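Local coordinates for protein SusD homolog (Bacteroides thetaiotaomicron VPI-5482, PDB 3FDH) that probably binds glycans at the outer membrane of this gut bacterium, as SusD-like lipoproteins do in partnership with a nutrient importer, at residues F284-D289 / S301-P306; R278-F283 / Q294-D299; I210-N215 / P491-G496; I123-G128 / T434-R439. One frame throughout, in Å; residues are numbered along the deposited sequence.

Contact 1: residues F284-D289 / S301-P306; sequences FTPIVD and SLVPAP
Pro286 lays its ring against the backbone of Ser301 and Leu302, Thr285 sets its methyl against Ser301, and Leu302 bends its CD1 toward the carbonyl of Phe284. The CD atom of Pro286 sits near two carbonyls at once, 3.4 Å from Ser301 O and 3.5 Å from Leu302 O, so a polarised ring carbon meets acceptors without needing an N-H. The CG end of the same ring crosses the branched tip of Val303 at about a right angle, with Pro286 CG 4.1 Å from Val303 CG2. Thr285 turns its two branches to different tasks. Its hydroxyl lies between the backbone N and the carbonyl carbon (chi1 67°), where OG1 donates to Pro286 O at 2.7 Å and also meets the backbone N of Ser293. That leaves the methyl facing the other segment, with Thr285 CG2 3.3 Å from Ser301 O; threonine suits a place that needs both a hydroxyl and a methyl. Leu302 starts away from its neighbour but bends back, bringing CD1 to 3.1 Å from Phe284 O. Ser301 OG bonds to Asp299 instead. No hydrogen bond joins the two segments, whose backbones bond elsewhere: Phe284 with Ile319, Thr285 with Ser293, Val303 with Gly318. Irregular chain with several prolines beside a short beta-hairpin is consistent with the loop-rich part that SusD-like proteins add to their helical TPR scaffold.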
# COMPACT_ATOMS: atom_id res chain seq x y z
N PHE A 284 4.73 9.27 19.48
CA PHE A 284 4.30 10.37 20.31
C PHE A 284 3.28 9.90 21.35
O PHE A 284 2.42 9.05 21.12
CB PHE A 284 3.63 11.52 19.53
CG PHE A 284 4.44 12.06 18.37
CD1 PHE A 284 5.82 12.09 18.39
CD2 PHE A 284 3.77 12.65 17.28
CE1 PHE A 284 6.54 12.63 17.32
CE2 PHE A 284 4.47 13.19 16.22
CZ PHE A 284 5.87 13.18 16.24
N THR A 285 3.42 10.50 22.52
CA THR A 285 2.51 10.19 23.62
C THR A 285 1.13 10.79 23.38
O THR A 285 0.91 11.57 22.43
CB THR A 285 3.00 10.85 24.95
OG1 THR A 285 2.92 12.28 24.83
CG2 THR A 285 4.45 10.41 25.32
N PRO A 286 0.17 10.40 24.22
CA PRO A 286 -1.09 11.12 24.22
C PRO A 286 -0.82 12.55 24.65
O PRO A 286 0.28 12.89 25.11
CB PRO A 286 -1.92 10.40 25.30
CG PRO A 286 -1.18 9.17 25.66
CD PRO A 286 0.22 9.31 25.21
N ILE A 287 -1.81 13.41 24.47
CA ILE A 287 -1.69 14.80 24.87
C ILE A 287 -1.79 14.87 26.39
O ILE A 287 -2.69 14.31 26.98
CB ILE A 287 -2.79 15.70 24.25
CG1 ILE A 287 -2.73 15.66 22.72
CG2 ILE A 287 -2.62 17.13 24.78
CD1 ILE A 287 -4.06 16.04 22.00
N VAL A 288 -0.81 15.52 27.00
CA VAL A 288 -0.81 15.74 28.43
C VAL A 288 -0.43 17.19 28.66
O VAL A 288 0.61 17.64 28.22
CB VAL A 288 0.20 14.86 29.16
CG1 VAL A 288 0.14 15.13 30.66
CG2 VAL A 288 -0.04 13.38 28.83
N ASP A 289 -1.30 17.91 29.33
CA ASP A 289 -1.02 19.31 29.60
C ASP A 289 -0.65 20.05 28.32
O ASP A 289 0.36 20.76 28.26
CB ASP A 289 0.11 19.43 30.62
CG ASP A 289 -0.34 19.05 32.01
OD1 ASP A 289 -1.52 19.34 32.32
OD2 ASP A 289 0.48 18.48 32.77
N SER A 301 5.14 6.12 29.06
CA SER A 301 4.31 7.31 28.80
C SER A 301 3.73 7.33 27.40
O SER A 301 2.86 8.14 27.09
CB SER A 301 5.05 8.61 29.08
OG SER A 301 6.13 8.83 28.22
N LEU A 302 4.21 6.43 26.55
CA LEU A 302 3.67 6.34 25.19
C LEU A 302 2.25 5.80 25.21
O LEU A 302 1.42 6.13 24.37
CB LEU A 302 4.53 5.42 24.32
CG LEU A 302 4.00 5.11 22.92
CD1 LEU A 302 3.82 6.42 22.10
CD2 LEU A 302 4.95 4.12 22.23
N VAL A 303 1.99 4.97 26.20
CA VAL A 303 0.70 4.30 26.31
C VAL A 303 0.33 3.65 24.95
O VAL A 303 -0.68 4.00 24.31
CB VAL A 303 -0.42 5.25 26.82
CG1 VAL A 303 -1.69 4.43 27.18
CG2 VAL A 303 0.06 6.06 28.03
N PRO A 304 1.15 2.69 24.50
CA PRO A 304 0.77 2.02 23.25
C PRO A 304 -0.48 1.19 23.43
O PRO A 304 -0.85 0.78 24.54
CB PRO A 304 2.00 1.17 22.91
CG PRO A 304 2.60 0.84 24.28
CD PRO A 304 2.31 2.05 25.15
N ALA A 305 -1.15 0.97 22.31
CA ALA A 305 -2.38 0.20 22.26
C ALA A 305 -2.09 -1.29 22.06
O ALA A 305 -1.25 -1.67 21.21
CB ALA A 305 -3.31 0.75 21.16
N PRO A 306 -2.77 -2.15 22.84
CA PRO A 306 -2.58 -3.57 22.68
C PRO A 306 -3.32 -4.07 21.46
O PRO A 306 -4.54 -3.87 21.29
CB PRO A 306 -3.21 -4.17 23.93
CG PRO A 306 -4.25 -3.20 24.31
CD PRO A 306 -3.72 -1.85 23.94

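Contact 2: residues R278-F283 / Q294-D299; sequences RANRAF and QVAAND
Gln294 reaches across to the backbone of Arg281: its NE2 donates to Arg281 O at 2.8 Å, nearly straight at 168°, in the carbonyl plane and on a lone pair. The extended glutamine chain, with CG anti to the backbone N (chi1 -178°), carries the amide that far. Further along, Val295 N donates to Phe283 O at 3.1 Å and Ala297 N to Ala279 O at 2.9 Å. Small residues suit this end, since Ala297 puts only CB against the phenyl group, 3.8 Å from Phe283 CE2, as the chain enters the type I turn from Ala296 to Asp299. Two waters bridge the segments. One accepts from Phe283 N at 3.0 Å and donates to Val295 O; the other takes an N-H from Arg281 NH1 and donates to Gln294 OE1 at 2.8 Å. In the next shell, Asn386 N bonds to Gln294 OE1, while Glu369 forms a salt bridge with Arg281 and Ser388 bonds to its NH1. Trp425 meets the ring of Phe283. A leucine in place of Gln294 would probably leave Arg281 O without its in-plane donor, and the bridging water and Asn386 N without their acceptor. With an amide that both donates and accepts, the glutamine serves a carbonyl through NE2 and a water and Asn386 N through OE1, so its side chain and bound water supplement the few backbone bonds beyond the short strands.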
# COMPACT_ATOMS: atom_id res chain seq x y z
N ARG A 278 13.78 4.02 14.20
CA ARG A 278 12.42 4.55 14.34
C ARG A 278 11.82 4.25 15.72
O ARG A 278 10.84 4.86 16.14
CB ARG A 278 11.51 3.96 13.26
CG ARG A 278 11.88 4.45 11.85
CD ARG A 278 11.17 3.58 10.78
NE ARG A 278 11.89 2.32 10.59
CZ ARG A 278 12.30 1.81 9.42
NH1 ARG A 278 11.94 2.36 8.27
NH2 ARG A 278 13.02 0.70 9.42
N ALA A 279 12.43 3.31 16.43
CA ALA A 279 12.00 2.96 17.79
C ALA A 279 12.02 4.18 18.73
O ALA A 279 11.19 4.30 19.64
CB ALA A 279 12.88 1.83 18.39
N ASN A 280 12.99 5.05 18.52
CA ASN A 280 13.18 6.17 19.40
C ASN A 280 12.72 7.46 18.80
O ASN A 280 12.92 8.52 19.37
CB ASN A 280 14.66 6.32 19.66
CG ASN A 280 14.94 7.16 20.86
OD1 ASN A 280 14.19 7.11 21.85
ND2 ASN A 280 16.00 7.95 20.80
N ARG A 281 12.07 7.37 17.67
CA ARG A 281 11.78 8.58 16.94
C ARG A 281 10.41 8.74 16.32
O ARG A 281 9.96 9.87 16.12
CB ARG A 281 12.88 8.71 15.88
CG ARG A 281 12.83 9.94 15.13
CD ARG A 281 14.15 10.23 14.46
NE ARG A 281 13.98 11.39 13.59
CZ ARG A 281 13.93 12.66 14.00
NH1 ARG A 281 14.01 12.93 15.28
NH2 ARG A 281 13.74 13.63 13.14
N ALA A 282 9.70 7.62 16.10
CA ALA A 282 8.44 7.62 15.38
C ALA A 282 7.17 7.49 16.23
O ALA A 282 6.11 7.15 15.73
CB ALA A 282 8.46 6.51 14.32
N PHE A 283 7.30 7.77 17.50
CA PHE A 283 6.18 7.67 18.46
C PHE A 283 6.00 8.89 19.32
O PHE A 283 6.95 9.47 19.81
CB PHE A 283 6.33 6.43 19.37
CG PHE A 283 6.29 5.14 18.62
CD1 PHE A 283 5.10 4.65 18.13
CD2 PHE A 283 7.43 4.40 18.43
CE1 PHE A 283 5.05 3.47 17.42
CE2 PHE A 283 7.39 3.20 17.73
CZ PHE A 283 6.19 2.73 17.24
N GLN A 294 7.63 13.23 22.20
CA GLN A 294 8.25 12.22 21.34
C GLN A 294 9.05 11.33 22.28
O GLN A 294 9.94 11.81 22.99
CB GLN A 294 9.14 12.90 20.31
CG GLN A 294 9.82 12.02 19.32
CD GLN A 294 10.73 12.81 18.41
OE1 GLN A 294 11.22 13.86 18.79
NE2 GLN A 294 10.97 12.30 17.20
N VAL A 295 8.70 10.05 22.29
CA VAL A 295 9.27 9.06 23.21
C VAL A 295 9.62 7.72 22.56
O VAL A 295 9.20 7.42 21.46
CB VAL A 295 8.31 8.80 24.43
CG1 VAL A 295 8.05 10.10 25.26
CG2 VAL A 295 6.98 8.20 23.96
N ALA A 296 10.47 6.96 23.26
CA ALA A 296 10.87 5.62 22.80
C ALA A 296 9.69 4.69 22.93
O ALA A 296 8.80 4.90 23.75
CB ALA A 296 12.08 5.08 23.59
N ALA A 297 9.69 3.69 22.06
CA ALA A 297 8.64 2.68 22.00
C ALA A 297 8.42 1.97 23.34
O ALA A 297 7.33 1.48 23.61
CB ALA A 297 8.90 1.67 20.87
N ASN A 298 9.45 1.97 24.20
CA ASN A 298 9.37 1.28 25.50
C ASN A 298 9.19 2.20 26.70
O ASN A 298 9.25 1.79 27.85
CB ASN A 298 10.56 0.36 25.71
CG ASN A 298 11.86 1.10 25.77
OD1 ASN A 298 11.96 2.23 25.31
ND2 ASN A 298 12.88 0.45 26.29
N ASP A 299 8.93 3.45 26.40
CA ASP A 299 8.63 4.43 27.42
C ASP A 299 7.15 4.24 27.81
O ASP A 299 6.25 4.33 26.97
CB ASP A 299 8.87 5.83 26.86
CG ASP A 299 8.68 6.92 27.87
OD1 ASP A 299 7.78 6.86 28.74
OD2 ASP A 299 9.42 7.90 27.76
O HOH W 1 12.95 15.19 17.02
O HOH W 2 9.58 8.74 19.21

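Contact 3: residues I210-N215 / P491-G496; sequences INRSSN and PVWWAG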
# COMPACT_ATOMS: atom_id res chain seq x y z
N ILE A 210 3.38 -15.56 -7.55
CA ILE A 210 4.45 -16.58 -7.50
C ILE A 210 3.98 -17.95 -7.03
O ILE A 210 4.43 -18.96 -7.52
CB ILE A 210 5.66 -16.10 -6.65
CG1 ILE A 210 6.91 -16.92 -6.99
CG2 ILE A 210 5.33 -16.13 -5.14
CD1 ILE A 210 7.37 -16.76 -8.43
N ASN A 211 3.09 -17.95 -6.05
CA ASN A 211 2.58 -19.21 -5.52
C ASN A 211 1.98 -20.08 -6.60
O ASN A 211 1.97 -21.32 -6.52
CB ASN A 211 1.53 -18.92 -4.44
CG ASN A 211 1.08 -20.16 -3.70
OD1 ASN A 211 1.83 -21.12 -3.53
ND2 ASN A 211 -0.15 -20.11 -3.19
N ARG A 212 1.51 -19.41 -7.65
CA ARG A 212 0.79 -20.07 -8.73
C ARG A 212 1.67 -20.37 -9.94
O ARG A 212 1.23 -20.92 -10.94
CB ARG A 212 -0.40 -19.22 -9.16
CG ARG A 212 -1.49 -19.12 -8.16
CD ARG A 212 -2.17 -20.50 -7.99
NE ARG A 212 -3.26 -20.41 -7.03
CZ ARG A 212 -4.14 -21.37 -6.80
NH1 ARG A 212 -4.06 -22.54 -7.41
NH2 ARG A 212 -5.10 -21.15 -5.93
N SER A 213 2.94 -20.04 -9.82
CA SER A 213 3.86 -20.17 -10.94
C SER A 213 4.27 -21.58 -11.33
O SER A 213 4.38 -22.46 -10.49
CB SER A 213 5.13 -19.36 -10.67
OG SER A 213 6.02 -19.45 -11.75
N SER A 214 4.47 -21.76 -12.64
CA SER A 214 4.92 -23.05 -13.18
C SER A 214 6.42 -23.04 -13.33
O SER A 214 7.02 -24.04 -13.67
CB SER A 214 4.29 -23.34 -14.55
OG SER A 214 2.89 -23.55 -14.45
N ASN A 215 7.00 -21.88 -13.08
CA ASN A 215 8.45 -21.71 -13.20
C ASN A 215 8.88 -20.50 -12.39
O ASN A 215 8.99 -19.39 -12.89
CB ASN A 215 8.86 -21.57 -14.66
CG ASN A 215 10.36 -21.63 -14.85
OD1 ASN A 215 11.15 -21.42 -13.91
ND2 ASN A 215 10.77 -21.92 -16.09
N PRO A 491 -9.20 -17.99 1.13
CA PRO A 491 -8.10 -17.12 0.66
C PRO A 491 -8.35 -16.69 -0.79
O PRO A 491 -9.09 -17.33 -1.51
CB PRO A 491 -6.89 -18.05 0.67
CG PRO A 491 -7.25 -19.21 1.47
CD PRO A 491 -8.74 -19.34 1.48
N VAL A 492 -7.69 -15.64 -1.22
CA VAL A 492 -7.78 -15.24 -2.65
C VAL A 492 -6.97 -16.25 -3.48
O VAL A 492 -6.17 -17.03 -2.93
CB VAL A 492 -7.34 -13.76 -2.88
CG1 VAL A 492 -8.23 -12.87 -1.99
CG2 VAL A 492 -5.83 -13.50 -2.58
N TRP A 493 -7.16 -16.25 -4.78
CA TRP A 493 -6.49 -17.25 -5.63
C TRP A 493 -4.96 -17.26 -5.58
O TRP A 493 -4.35 -18.31 -5.44
CB TRP A 493 -6.98 -17.13 -7.05
CG TRP A 493 -6.32 -18.02 -8.02
CD1 TRP A 493 -6.62 -19.33 -8.27
CD2 TRP A 493 -5.28 -17.66 -8.93
NE1 TRP A 493 -5.82 -19.81 -9.28
CE2 TRP A 493 -4.99 -18.80 -9.70
CE3 TRP A 493 -4.57 -16.47 -9.17
CZ2 TRP A 493 -4.00 -18.81 -10.68
CZ3 TRP A 493 -3.57 -16.48 -10.15
CH2 TRP A 493 -3.31 -17.65 -10.90
N TRP A 494 -4.34 -16.10 -5.62
CA TRP A 494 -2.88 -16.07 -5.60
C TRP A 494 -2.33 -16.54 -4.27
O TRP A 494 -1.12 -16.82 -4.15
CB TRP A 494 -2.26 -14.74 -6.06
CG TRP A 494 -2.71 -13.42 -5.45
CD1 TRP A 494 -3.36 -12.42 -6.10
CD2 TRP A 494 -2.52 -12.94 -4.10
NE1 TRP A 494 -3.57 -11.35 -5.28
CE2 TRP A 494 -3.08 -11.64 -4.04
CE3 TRP A 494 -1.93 -13.47 -2.96
CZ2 TRP A 494 -3.06 -10.86 -2.88
CZ3 TRP A 494 -1.91 -12.67 -1.78
CH2 TRP A 494 -2.49 -11.39 -1.76
N ALA A 495 -3.23 -16.71 -3.31
CA ALA A 495 -2.84 -17.15 -1.96
C ALA A 495 -3.18 -18.61 -1.77
O ALA A 495 -3.10 -19.13 -0.66
CB ALA A 495 -3.50 -16.28 -0.86
N GLY A 496 -3.59 -19.26 -2.85
CA GLY A 496 -3.93 -20.68 -2.79
C GLY A 496 -5.42 -20.92 -2.72
O GLY A 496 -5.87 -22.07 -2.59
O HOH W 3 1.45 -15.87 -4.75
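A cation-pi stack of Arg212 on Trp493 joins the loop between helices 191-208 and 216-228 to the C-terminal tail, at the protein surface. The guanidinium lies flat over the indole, its plane only 8° from that of the ring, and Arg212 CZ stands 3.7 Å from the centroid of the five-membered ring. The aliphatic part is used as well: Arg212 CG sits over the six-membered ring, 3.6 Å from its centroid. A bend at chi2 (-68°) folds the chain along the indole in this way. The edge of the same guanidinium grips the backbone, as Arg212 NE donates to Trp493 O at 2.9 Å and Arg212 NH2 to the same oxygen at 3.0 Å. Arginine fits because its flat cation can stack by its face while bonding by its rim.

Both sides are short 3-10 turns, residues 210-212 and 493-495, and the tail's turn directs Gly496 N to Trp493 O, giving that oxygen a third donor. Glycine suits position 496, where a CB would be jammed against the carbonyl of Ala495. Asn211 packs its CB 3.4 Å from Trp494 O. Were the arginine shortened to an alanine, the Trp493 indole would probably lose the cation stacked on one face, and Trp493 O two of its three donors. Beyond the arginine, Ser213 OG accepts from Asn215 N in an ST turn, and Asn215 caps the start of helix 216-228. The indole of Trp494 packs on helix 431-443, and its NE1 bonds to Asp125 OD1.

Contact 4: residues I123-G128 / T434-R439; sequences IADFFG and TYNDFR
Helix 123-127 and helix 434-439 pass with their axes 10.8 Å apart at closest and their directions 61° apart. Between them Arg439 grips one backbone oxygen end-on: its NH1 donates to Asp125 O at 2.9 Å and its NH2 to that oxygen at 2.8 Å. The first comes nearly along the C=O axis, the second from above the carbonyl plane. Arginine is apt here because its long chain, bent at chi3 (-68°), reaches a carbonyl in the last turn of the opposing helix and has N-H groups left over. NH1 also bonds to Leu462 O, and a weak bond runs from NH2 to Asn436 OD1. One face of the guanidinium lies over the rim of Tyr435. That tyrosine meets Phe126 in turn, with Tyr435 CD2 3.4 Å from Phe126 CE2; the two planes are only 25° apart, but the rings are offset and meet through their margins. Asn436 turns its amide across Asp125, placing Asn436 OD1 3.4 Å from Asp125 CB, while its ND2 bonds to Glu433. The carboxylate of Asp125 is committed elsewhere, in a salt bridge with Arg208 and hydrogen bonds to Tyr158 and Trp494. For a buried arginine held mainly by carbonyls, with no direct carboxylate partner across the contact, the carbonyl dipoles probably stabilise the positive charge, with at most a weak contribution from the Phe126 ring; the carboxylate of Asp125, whose OD1 is 5.8 Å from Arg439 NH2, may add to this from a distance.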
# COMPACT_ATOMS: atom_id res chain seq x y z
N ILE A 123 -8.70 -4.30 -7.01
CA ILE A 123 -9.92 -5.09 -7.00
C ILE A 123 -9.57 -6.55 -6.73
O ILE A 123 -10.13 -7.24 -5.86
CB ILE A 123 -10.69 -5.02 -8.35
CG1 ILE A 123 -11.36 -3.65 -8.54
CG2 ILE A 123 -11.79 -6.06 -8.40
CD1 ILE A 123 -12.01 -3.47 -9.90
N ALA A 124 -8.66 -7.03 -7.55
CA ALA A 124 -8.29 -8.44 -7.51
C ALA A 124 -7.65 -8.79 -6.19
O ALA A 124 -7.95 -9.80 -5.60
CB ALA A 124 -7.37 -8.82 -8.71
N ASP A 125 -6.77 -7.94 -5.71
CA ASP A 125 -6.02 -8.24 -4.47
C ASP A 125 -6.88 -8.26 -3.22
O ASP A 125 -6.72 -9.13 -2.31
CB ASP A 125 -4.88 -7.26 -4.29
CG ASP A 125 -3.80 -7.49 -5.27
OD1 ASP A 125 -3.75 -8.59 -5.88
OD2 ASP A 125 -3.02 -6.54 -5.46
N PHE A 126 -7.84 -7.34 -3.20
CA PHE A 126 -8.63 -7.16 -1.99
C PHE A 126 -9.90 -7.95 -1.97
O PHE A 126 -10.28 -8.44 -0.93
CB PHE A 126 -8.82 -5.67 -1.65
CG PHE A 126 -7.59 -5.11 -1.12
CD1 PHE A 126 -6.56 -4.71 -1.97
CD2 PHE A 126 -7.36 -5.12 0.23
CE1 PHE A 126 -5.39 -4.33 -1.47
CE2 PHE A 126 -6.21 -4.69 0.74
CZ PHE A 126 -5.20 -4.32 -0.10
N PHE A 127 -10.51 -8.10 -3.13
CA PHE A 127 -11.80 -8.76 -3.17
C PHE A 127 -11.83 -10.14 -3.78
O PHE A 127 -12.77 -10.89 -3.57
CB PHE A 127 -12.82 -7.82 -3.84
CG PHE A 127 -12.95 -6.53 -3.12
CD1 PHE A 127 -13.78 -6.42 -2.04
CD2 PHE A 127 -12.23 -5.42 -3.53
CE1 PHE A 127 -13.89 -5.23 -1.37
CE2 PHE A 127 -12.32 -4.24 -2.86
CZ PHE A 127 -13.14 -4.14 -1.77
N GLY A 128 -10.76 -10.48 -4.49
CA GLY A 128 -10.64 -11.78 -5.14
C GLY A 128 -11.32 -11.74 -6.48
O GLY A 128 -11.17 -10.79 -7.25
N THR A 434 1.54 -4.02 2.06
CA THR A 434 2.11 -4.92 3.10
C THR A 434 1.18 -6.05 3.44
O THR A 434 1.60 -7.18 3.68
CB THR A 434 2.45 -4.20 4.32
OG1 THR A 434 3.55 -3.34 4.00
CG2 THR A 434 2.86 -5.19 5.43
N TYR A 435 -0.09 -5.71 3.33
CA TYR A 435 -1.17 -6.68 3.58
C TYR A 435 -1.26 -7.75 2.46
O TYR A 435 -1.51 -8.93 2.73
CB TYR A 435 -2.47 -5.92 3.74
CG TYR A 435 -3.68 -6.79 3.86
CD1 TYR A 435 -3.93 -7.52 5.03
CD2 TYR A 435 -4.61 -6.81 2.85
CE1 TYR A 435 -5.05 -8.30 5.14
CE2 TYR A 435 -5.73 -7.56 2.96
CZ TYR A 435 -5.96 -8.30 4.11
OH TYR A 435 -7.12 -9.01 4.15
N ASN A 436 -0.96 -7.35 1.24
CA ASN A 436 -0.81 -8.30 0.13
C ASN A 436 0.38 -9.20 0.41
O ASN A 436 0.27 -10.40 0.31
CB ASN A 436 -0.60 -7.60 -1.20
CG ASN A 436 -1.82 -6.86 -1.67
OD1 ASN A 436 -2.95 -7.32 -1.45
ND2 ASN A 436 -1.60 -5.69 -2.32
N ASP A 437 1.53 -8.62 0.78
CA ASP A 437 2.71 -9.44 1.04
C ASP A 437 2.45 -10.44 2.15
O ASP A 437 2.87 -11.59 2.11
CB ASP A 437 3.91 -8.59 1.47
CG ASP A 437 4.63 -7.85 0.30
OD1 ASP A 437 4.83 -8.43 -0.79
OD2 ASP A 437 5.12 -6.72 0.52
N PHE A 438 1.66 -10.02 3.13
CA PHE A 438 1.45 -10.86 4.33
C PHE A 438 0.66 -12.06 3.95
O PHE A 438 0.96 -13.21 4.32
CB PHE A 438 0.68 -10.09 5.46
CG PHE A 438 0.61 -10.87 6.73
CD1 PHE A 438 1.64 -10.85 7.64
CD2 PHE A 438 -0.44 -11.68 6.98
CE1 PHE A 438 1.59 -11.62 8.77
CE2 PHE A 438 -0.51 -12.43 8.11
CZ PHE A 438 0.51 -12.41 9.01
N ARG A 439 -0.37 -11.80 3.18
CA ARG A 439 -1.25 -12.85 2.74
C ARG A 439 -0.56 -13.76 1.71
O ARG A 439 -0.81 -14.96 1.63
CB ARG A 439 -2.54 -12.29 2.15
CG ARG A 439 -3.44 -11.63 3.17
CD ARG A 439 -4.71 -11.17 2.47
NE ARG A 439 -4.45 -10.08 1.53
CZ ARG A 439 -5.23 -9.73 0.54
NH1 ARG A 439 -6.30 -10.42 0.30
NH2 ARG A 439 -4.88 -8.74 -0.24

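Overall arrangement
From the N terminus, residues 123-128 open contact 4, which closes only at helix 431-443, and residues 210-215 open contact 3, which closes near the C terminus; the two large loops therefore cross. They also touch, since Trp494 of the tail reaches Asp125 and packs on Asn436 and Arg439, binding the tail to the helical body. Contacts 1 and 2 are nested inside both loops. Their segments alternate along residues 278-306, so they cross each other as well, and they meet where Val295 packs on Thr285 and Leu302. Contacts 1 and 2 lie about 31 and 30 Å from contact 4, centre to centre, and contact 1 is on the opposite side of the chain's centre from contact 3.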